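Local coordinates for chromosome segregation protein smc (Pyrococcus furiosus, PDB 3KTA), which forms the C-terminal part of an ABC-type ATPase head that binds and hydrolyses ATP, in a protein probably required for chromosome condensation and partitioning, at residues B[30-35]-B[51-56]; B[77-82]-B[109-114]. All blocks are in the same frame, centred on the assembly; numbering follows the deposited sequence.

Contact 1 (B[30-35]-B[51-56]); sequences GGSARL and EAKPAG
Arg-34 and Glu-51 face each other as a hydrogen-bonded antiparallel pair, and their side chains run out side by side from the same face of the two strands. From CB, which passes 4.2 Å from Glu-51 O, the arginine chain sets off beside its backbone N and goes on extended to CD, then bends at chi3 (-57°), which swings the guanidinium over toward the glutamate. NE reaches Glu-51 OE1 at 3.2 Å, and NH2 closes the salt bridge to the same oxygen at 2.8 Å. OE1 lies in the guanidinium plane, yet both nitrogens meet it from above one face of the carboxylate, because the two flat groups are turned 60° apart.

On the same face, two pairs along, Ser-32 OG lies 3.7 Å from Lys-53 CD, and a water links this hydroxyl to Gly-56 O. Ala-33 and Ala-52 turn the other way and touch CB to CB at 3.9 Å, under the cover of Phe-20, Phe-24 and Met-65. Lys-53 O takes two donors from opposite faces of its plane, Ser-32 N and Gly-56 N. The second bond closes a type I turn from Lys-53 to Gly-56; a side chain on Gly-31 would strike Pro-54 O there. This is the open end of a two-stranded beta hairpin, strands 32-37 and 48-53, lying against helix 4-27.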
ATOM      1  N   GLY B  30     -24.718  10.786   0.851  1.00 27.54           N
ATOM      2  CA  GLY B  30     -25.583  11.260   1.917  1.00 29.27           C
ATOM      3  C   GLY B  30     -24.856  11.564   3.217  1.00 30.76           C
ATOM      4  O   GLY B  30     -25.445  12.104   4.155  1.00 29.04           O
ATOM      5  N   GLY B  31     -23.577  11.213   3.284  1.00 27.46           N
ATOM      6  CA  GLY B  31     -22.790  11.472   4.474  1.00 23.76           C
ATOM      7  C   GLY B  31     -21.805  12.609   4.253  1.00 21.11           C
ATOM      8  O   GLY B  31     -21.646  13.104   3.140  1.00 21.13           O
ATOM      9  N   SER B  32     -21.157  13.038   5.328  1.00 20.47           N
ATOM     10  CA  SER B  32     -20.169  14.109   5.238  1.00 19.47           C
ATOM     11  C   SER B  32     -19.114  13.951   6.319  1.00 20.42           C
ATOM     12  O   SER B  32     -19.336  13.283   7.327  1.00 19.45           O
ATOM     13  CB  SER B  32     -20.851  15.480   5.366  1.00 21.17           C
ATOM     14  OG  SER B  32     -21.344  15.691   6.681  1.00 21.94           O
ATOM     15  N   ALA B  33     -17.958  14.565   6.107  1.00 18.46           N
ATOM     16  CA  ALA B  33     -16.907  14.520   7.112  1.00 18.71           C
ATOM     17  C   ALA B  33     -15.967  15.704   6.971  1.00 17.74           C
ATOM     18  O   ALA B  33     -15.898  16.330   5.911  1.00 18.02           O
ATOM     19  CB  ALA B  33     -16.131  13.207   7.024  1.00 17.86           C
ATOM     20  N   ARG B  34     -15.253  16.010   8.053  1.00 17.88           N
ATOM     21  CA  ARG B  34     -14.321  17.139   8.090  1.00 17.03           C
ATOM     22  C   ARG B  34     -13.010  16.769   8.772  1.00 19.63           C
ATOM     23  O   ARG B  34     -12.973  15.908   9.658  1.00 19.74           O
ATOM     24  CB  ARG B  34     -14.904  18.321   8.886  1.00 22.28           C
ATOM     25  CG  ARG B  34     -16.055  19.061   8.267  1.00 30.75           C
ATOM     26  CD  ARG B  34     -16.355  20.306   9.115  1.00 31.48           C
ATOM     27  NE  ARG B  34     -16.653  19.966  10.507  1.00 33.89           N
ATOM     28  CZ  ARG B  34     -16.197  20.632  11.568  1.00 39.90           C
ATOM     29  NH1 ARG B  34     -15.403  21.687  11.417  1.00 37.85           N
ATOM     30  NH2 ARG B  34     -16.534  20.239  12.790  1.00 39.79           N
ATOM     31  N   LEU B  35     -11.941  17.437   8.353  1.00 15.44           N
ATOM     32  CA  LEU B  35     -10.694  17.483   9.109  1.00 17.85           C
ATOM     33  C   LEU B  35     -10.694  18.761   9.941  1.00 18.14           C
ATOM     34  O   LEU B  35     -11.092  19.828   9.464  1.00 20.67           O
ATOM     35  CB  LEU B  35      -9.480  17.485   8.184  1.00 17.29           C
ATOM     36  CG  LEU B  35      -9.327  16.318   7.204  1.00 16.66           C
ATOM     37  CD1 LEU B  35      -7.977  16.399   6.523  1.00 17.56           C
ATOM     38  CD2 LEU B  35      -9.493  14.979   7.910  1.00 19.84           C
ATOM     39  N   GLU B  51     -13.812  14.392  12.049  1.00 20.77           N
ATOM     40  CA  GLU B  51     -15.198  14.379  12.496  1.00 23.23           C
ATOM     41  C   GLU B  51     -16.107  13.937  11.355  1.00 24.56           C
ATOM     42  O   GLU B  51     -16.203  14.610  10.327  1.00 22.36           O
ATOM     43  CB  GLU B  51     -15.611  15.763  13.006  1.00 25.92           C
ATOM     44  CG  GLU B  51     -17.094  15.909  13.258  1.00 30.95           C
ATOM     45  CD  GLU B  51     -17.498  17.350  13.465  0.39 30.56           C
ATOM     46  OE1 GLU B  51     -18.112  17.938  12.545  0.94 31.64           O
ATOM     47  OE2 GLU B  51     -17.187  17.894  14.545  0.84 33.42           O
ATOM     48  N   ALA B  52     -16.788  12.812  11.541  1.00 22.71           N
ATOM     49  CA  ALA B  52     -17.591  12.257  10.464  1.00 21.75           C
ATOM     50  C   ALA B  52     -19.073  12.100  10.820  1.00 23.44           C
ATOM     51  O   ALA B  52     -19.433  11.773  11.950  1.00 26.49           O
ATOM     52  CB  ALA B  52     -17.006  10.925  10.005  1.00 22.93           C
ATOM     53  N   LYS B  53     -19.916  12.341   9.827  1.00 21.30           N
ATOM     54  CA  LYS B  53     -21.352  12.126   9.919  1.00 24.91           C
ATOM     55  C   LYS B  53     -21.705  11.167   8.800  1.00 24.64           C
ATOM     56  O   LYS B  53     -22.044  11.599   7.708  1.00 26.41           O
ATOM     57  CB  LYS B  53     -22.098  13.444   9.685  1.00 28.14           C
ATOM     58  CG  LYS B  53     -21.730  14.567  10.642  1.00 30.21           C
ATOM     59  CD  LYS B  53     -22.418  15.877  10.248  1.00 28.08           C
ATOM     60  CE  LYS B  53     -22.063  16.990  11.219  1.00 27.14           C
ATOM     61  NZ  LYS B  53     -22.759  18.257  10.867  1.00 27.35           N
ATOM     62  N   PRO B  54     -21.597   9.856   9.061  1.00 26.76           N
ATOM     63  CA  PRO B  54     -21.833   8.818   8.048  1.00 27.59           C
ATOM     64  C   PRO B  54     -23.187   8.953   7.349  1.00 28.41           C
ATOM     65  O   PRO B  54     -23.284   8.656   6.154  1.00 30.03           O
ATOM     66  CB  PRO B  54     -21.775   7.522   8.861  1.00 30.20           C
ATOM     67  CG  PRO B  54     -20.879   7.845  10.007  1.00 28.87           C
ATOM     68  CD  PRO B  54     -21.150   9.291  10.345  1.00 28.85           C
ATOM     69  N   ALA B  55     -24.203   9.413   8.075  1.00 30.99           N
ATOM     70  CA  ALA B  55     -25.540   9.583   7.498  1.00 35.25           C
ATOM     71  C   ALA B  55     -25.904  11.044   7.221  1.00 36.58           C
ATOM     72  O   ALA B  55     -27.041  11.349   6.851  1.00 41.05           O
ATOM     73  CB  ALA B  55     -26.598   8.918   8.382  1.00 37.98           C
ATOM     74  N   GLY B  56     -24.945  11.948   7.409  1.00 32.99           N
ATOM     75  CA  GLY B  56     -25.103  13.320   6.958  1.00 32.74           C
ATOM     76  C   GLY B  56     -25.521  14.308   8.028  1.00 41.09           C
ATOM     77  O   GLY B  56     -25.211  15.501   7.947  1.00 41.91           O
TER
HETATM   78  O   HOH W   1     -23.796  16.769   6.200  1.00 35.71           O

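Contact 2 (B[77-82]-B[109-114])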
ATOM      1  N   PHE B  77      -9.211   9.638   3.782  1.00 12.34           N
ATOM      2  CA  PHE B  77      -8.027  10.376   4.186  1.00 13.24           C
ATOM      3  C   PHE B  77      -6.821  10.088   3.283  1.00 13.47           C
ATOM      4  O   PHE B  77      -6.130  11.007   2.831  1.00 12.26           O
ATOM      5  CB  PHE B  77      -7.711  10.049   5.654  1.00 12.48           C
ATOM      6  CG  PHE B  77      -6.580  10.839   6.223  1.00 13.01           C
ATOM      7  CD1 PHE B  77      -6.674  12.211   6.377  1.00 16.45           C
ATOM      8  CD2 PHE B  77      -5.418  10.199   6.628  1.00 17.80           C
ATOM      9  CE1 PHE B  77      -5.630  12.939   6.902  1.00 20.20           C
ATOM     10  CE2 PHE B  77      -4.365  10.928   7.163  1.00 18.24           C
ATOM     11  CZ  PHE B  77      -4.478  12.299   7.306  1.00 18.99           C
ATOM     12  N   VAL B  78      -6.573   8.817   3.011  1.00 11.56           N
ATOM     13  CA  VAL B  78      -5.454   8.420   2.155  1.00 12.07           C
ATOM     14  C   VAL B  78      -5.601   9.066   0.779  1.00 12.05           C
ATOM     15  O   VAL B  78      -4.650   9.644   0.225  1.00 12.90           O
ATOM     16  CB  VAL B  78      -5.401   6.893   1.987  1.00 14.66           C
ATOM     17  CG1 VAL B  78      -4.391   6.500   0.870  1.00 13.71           C
ATOM     18  CG2 VAL B  78      -5.040   6.227   3.303  1.00 14.23           C
ATOM     19  N   PHE B  79      -6.806   8.963   0.232  1.00 12.46           N
ATOM     20  CA  PHE B  79      -7.066   9.528  -1.091  1.00 12.82           C
ATOM     21  C   PHE B  79      -7.075  11.055  -1.142  1.00 13.68           C
ATOM     22  O   PHE B  79      -6.778  11.633  -2.192  1.00 12.26           O
ATOM     23  CB  PHE B  79      -8.308   8.883  -1.714  1.00 12.44           C
ATOM     24  CG  PHE B  79      -8.028   7.519  -2.283  1.00 14.78           C
ATOM     25  CD1 PHE B  79      -7.546   7.393  -3.580  1.00 15.58           C
ATOM     26  CD2 PHE B  79      -8.153   6.388  -1.515  1.00 19.89           C
ATOM     27  CE1 PHE B  79      -7.251   6.157  -4.120  1.00 17.08           C
ATOM     28  CE2 PHE B  79      -7.848   5.136  -2.044  1.00 19.45           C
ATOM     29  CZ  PHE B  79      -7.397   5.028  -3.357  1.00 18.08           C
ATOM     30  N   ALA B  80      -7.383  11.705  -0.013  1.00 11.84           N
ATOM     31  CA  ALA B  80      -7.322  13.166   0.087  1.00 12.73           C
ATOM     32  C   ALA B  80      -5.876  13.629  -0.059  1.00 11.34           C
ATOM     33  O   ALA B  80      -5.584  14.621  -0.729  1.00 12.56           O
ATOM     34  CB  ALA B  80      -7.913  13.642   1.444  1.00 11.74           C
ATOM     35  N   ILE B  81      -4.966  12.897   0.578  1.00 10.41           N
ATOM     36  CA  ILE B  81      -3.552  13.159   0.418  1.00 11.57           C
ATOM     37  C   ILE B  81      -3.115  12.864  -1.021  1.00 11.86           C
ATOM     38  O   ILE B  81      -2.409  13.651  -1.637  1.00 13.14           O
ATOM     39  CB  ILE B  81      -2.729  12.308   1.410  1.00 13.76           C
ATOM     40  CG1 ILE B  81      -3.127  12.668   2.840  1.00 13.94           C
ATOM     41  CG2 ILE B  81      -1.241  12.555   1.212  1.00 15.47           C
ATOM     42  CD1 ILE B  81      -2.496  11.760   3.904  1.00 16.99           C
ATOM     43  N   GLN B  82      -3.530  11.716  -1.544  1.00 13.52           N
ATOM     44  CA  GLN B  82      -3.090  11.301  -2.873  1.00 12.71           C
ATOM     45  C   GLN B  82      -3.454  12.349  -3.916  1.00 13.24           C
ATOM     46  O   GLN B  82      -2.683  12.616  -4.837  1.00 12.97           O
ATOM     47  CB  GLN B  82      -3.709   9.945  -3.241  1.00 11.03           C
ATOM     48  CG  GLN B  82      -3.107   9.310  -4.504  1.00 12.58           C
ATOM     49  CD  GLN B  82      -3.773   9.777  -5.774  1.00 13.79           C
ATOM     50  OE1 GLN B  82      -4.890  10.316  -5.757  1.00 14.45           O
ATOM     51  NE2 GLN B  82      -3.098   9.557  -6.899  1.00 13.08           N
ATOM     52  N   ASP B 109     -13.704   2.627  -8.021  1.00 14.79           N
ATOM     53  CA  ASP B 109     -13.813   3.741  -8.957  1.00 13.55           C
ATOM     54  C   ASP B 109     -12.814   4.853  -8.614  1.00 14.75           C
ATOM     55  O   ASP B 109     -12.235   5.464  -9.507  1.00 14.77           O
ATOM     56  CB  ASP B 109     -15.226   4.324  -8.963  1.00 15.65           C
ATOM     57  CG  ASP B 109     -16.237   3.422  -9.649  1.00 18.95           C
ATOM     58  OD1 ASP B 109     -15.851   2.379 -10.217  1.00 21.30           O
ATOM     59  OD2 ASP B 109     -17.431   3.780  -9.612  0.95 21.85           O
ATOM     60  N   LEU B 110     -12.623   5.104  -7.322  1.00 12.97           N
ATOM     61  CA  LEU B 110     -11.674   6.125  -6.871  1.00 14.20           C
ATOM     62  C   LEU B 110     -10.234   5.681  -7.181  1.00 15.45           C
ATOM     63  O   LEU B 110      -9.393   6.489  -7.578  1.00 13.45           O
ATOM     64  CB  LEU B 110     -11.856   6.368  -5.370  1.00 16.21           C
ATOM     65  CG  LEU B 110     -10.918   7.339  -4.655  1.00 18.62           C
ATOM     66  CD1 LEU B 110     -10.954   8.701  -5.313  1.00 21.36           C
ATOM     67  CD2 LEU B 110     -11.338   7.412  -3.192  1.00 19.19           C
ATOM     68  N   ILE B 111      -9.945   4.395  -7.002  1.00 13.37           N
ATOM     69  CA  ILE B 111      -8.642   3.858  -7.406  1.00 11.94           C
ATOM     70  C   ILE B 111      -8.400   4.032  -8.907  1.00 14.23           C
ATOM     71  O   ILE B 111      -7.343   4.520  -9.311  1.00 15.28           O
ATOM     72  CB  ILE B 111      -8.462   2.377  -6.985  1.00 11.64           C
ATOM     73  CG1 ILE B 111      -8.231   2.273  -5.473  1.00 14.23           C
ATOM     74  CG2 ILE B 111      -7.293   1.724  -7.747  1.00 13.91           C
ATOM     75  CD1 ILE B 111      -8.534   0.872  -4.886  1.00 14.21           C
ATOM     76  N   LYS B 112      -9.394   3.679  -9.727  1.00 15.19           N
ATOM     77  CA  LYS B 112      -9.267   3.815 -11.177  1.00 16.93           C
ATOM     78  C   LYS B 112      -8.950   5.261 -11.579  1.00 15.46           C
ATOM     79  O   LYS B 112      -8.023   5.509 -12.357  1.00 17.40           O
ATOM     80  CB  LYS B 112     -10.551   3.350 -11.870  1.00 20.61           C
ATOM     81  CG  LYS B 112     -10.437   3.271 -13.385  1.00 24.02           C
ATOM     82  CD  LYS B 112      -9.628   2.059 -13.779  1.00 27.84           C
ATOM     83  CE  LYS B 112      -9.786   1.754 -15.250  1.00 31.63           C
ATOM     84  NZ  LYS B 112      -8.831   0.716 -15.665  1.00 27.15           N
ATOM     85  N   GLU B 113      -9.694   6.217 -11.035  1.00 15.23           N
ATOM     86  CA  GLU B 113      -9.449   7.631 -11.330  1.00 16.44           C
ATOM     87  C   GLU B 113      -8.062   8.065 -10.853  1.00 16.97           C
ATOM     88  O   GLU B 113      -7.306   8.736 -11.582  1.00 17.58           O
ATOM     89  CB  GLU B 113     -10.522   8.507 -10.696  1.00 18.65           C
ATOM     90  CG  GLU B 113     -10.315  10.000 -10.935  1.00 25.96           C
ATOM     91  CD  GLU B 113     -10.460  10.398 -12.388  0.91 26.42           C
ATOM     92  OE1 GLU B 113     -11.034   9.616 -13.175  0.59 28.24           O
ATOM     93  OE2 GLU B 113     -10.010  11.512 -12.746  0.53 26.65           O
ATOM     94  N   SER B 114      -7.715   7.652  -9.639  1.00 13.48           N
ATOM     95  CA  SER B 114      -6.432   8.048  -9.049  1.00 14.39           C
ATOM     96  C   SER B 114      -5.252   7.424  -9.777  1.00 15.57           C
ATOM     97  O   SER B 114      -4.140   7.955  -9.715  1.00 15.16           O
ATOM     98  CB  SER B 114      -6.376   7.666  -7.563  1.00 15.46           C
ATOM     99  OG  SER B 114      -7.398   8.334  -6.850  1.00 15.71           O
TER
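The Phe-79 ring has Leu-110 over one face and Ser-114 at its edge. Leu-110 CD2 sits 3.8 Å from the ring centroid, 26° off the normal, a CH-pi contact displaced toward the CB end of the ring. Its nearest ring atom is Phe-79 CG, at 3.4 Å. Ser-114 comes in near the ring plane, its OG 3.4 Å from Phe-79 CD1, while Ile-111 CG1 approaches CZ obliquely at 3.6 Å. With CG beside the backbone N (chi1 -78°), the phenylalanine reaches across to the second helix and runs alongside the leucine, the two side chains pointing oppositely.

The helix axes are 11.6 Å apart and run nearly parallel, at 16°, so long side chains have to bridge the gap. Helices 67-84 and 101-114 precede the parallel strands 89-93 and 119-123, in the alternating alpha/beta order of a P-loop NTPase; Phe-120 of the second strand touches both Ile-111 and Ser-114. Ile-23 of helix 4-27 also packs on Phe-79 and Leu-110. Were Phe-79 shortened to an alanine, Leu-110 CD2 and Ile-111 CG1 would probably lose their partner and a gap would open between the helices.

One turn further on, Gln-82 bends at its second torsion and lays its amide alongside Ser-114, with OE1 3.5 Å from Ser-114 CB. NE2 is hydrogen-bonded to Ser-118 OG, just beyond the end of helix 101-114. The buried serine hydroxyl is turned back on its own helix, giving its proton to Leu-110 O at 2.8 Å. That carbonyl also accepts Ser-114 N, from the opposite face of its plane.

How the contacts relate
Contact 1 is complete before the chain reaches contact 2, so the two follow in series along the chain, with strand 48-53 leading on to helix 67-84. Their centres lie 18 Å apart. Contact 1 is partly buried toward the outside of the chain, whereas contact 2 is fully buried about 7 Å from its centre. Helix 4-27 is common ground, touching both. The two contacts also meet directly, Leu-35 CD1 packing on Phe-77 CE1 at 4.2 Å. The hairpin and the helix pair are thus packed together, directly and through helix 4-27, within the C-terminal part of the ATPase head.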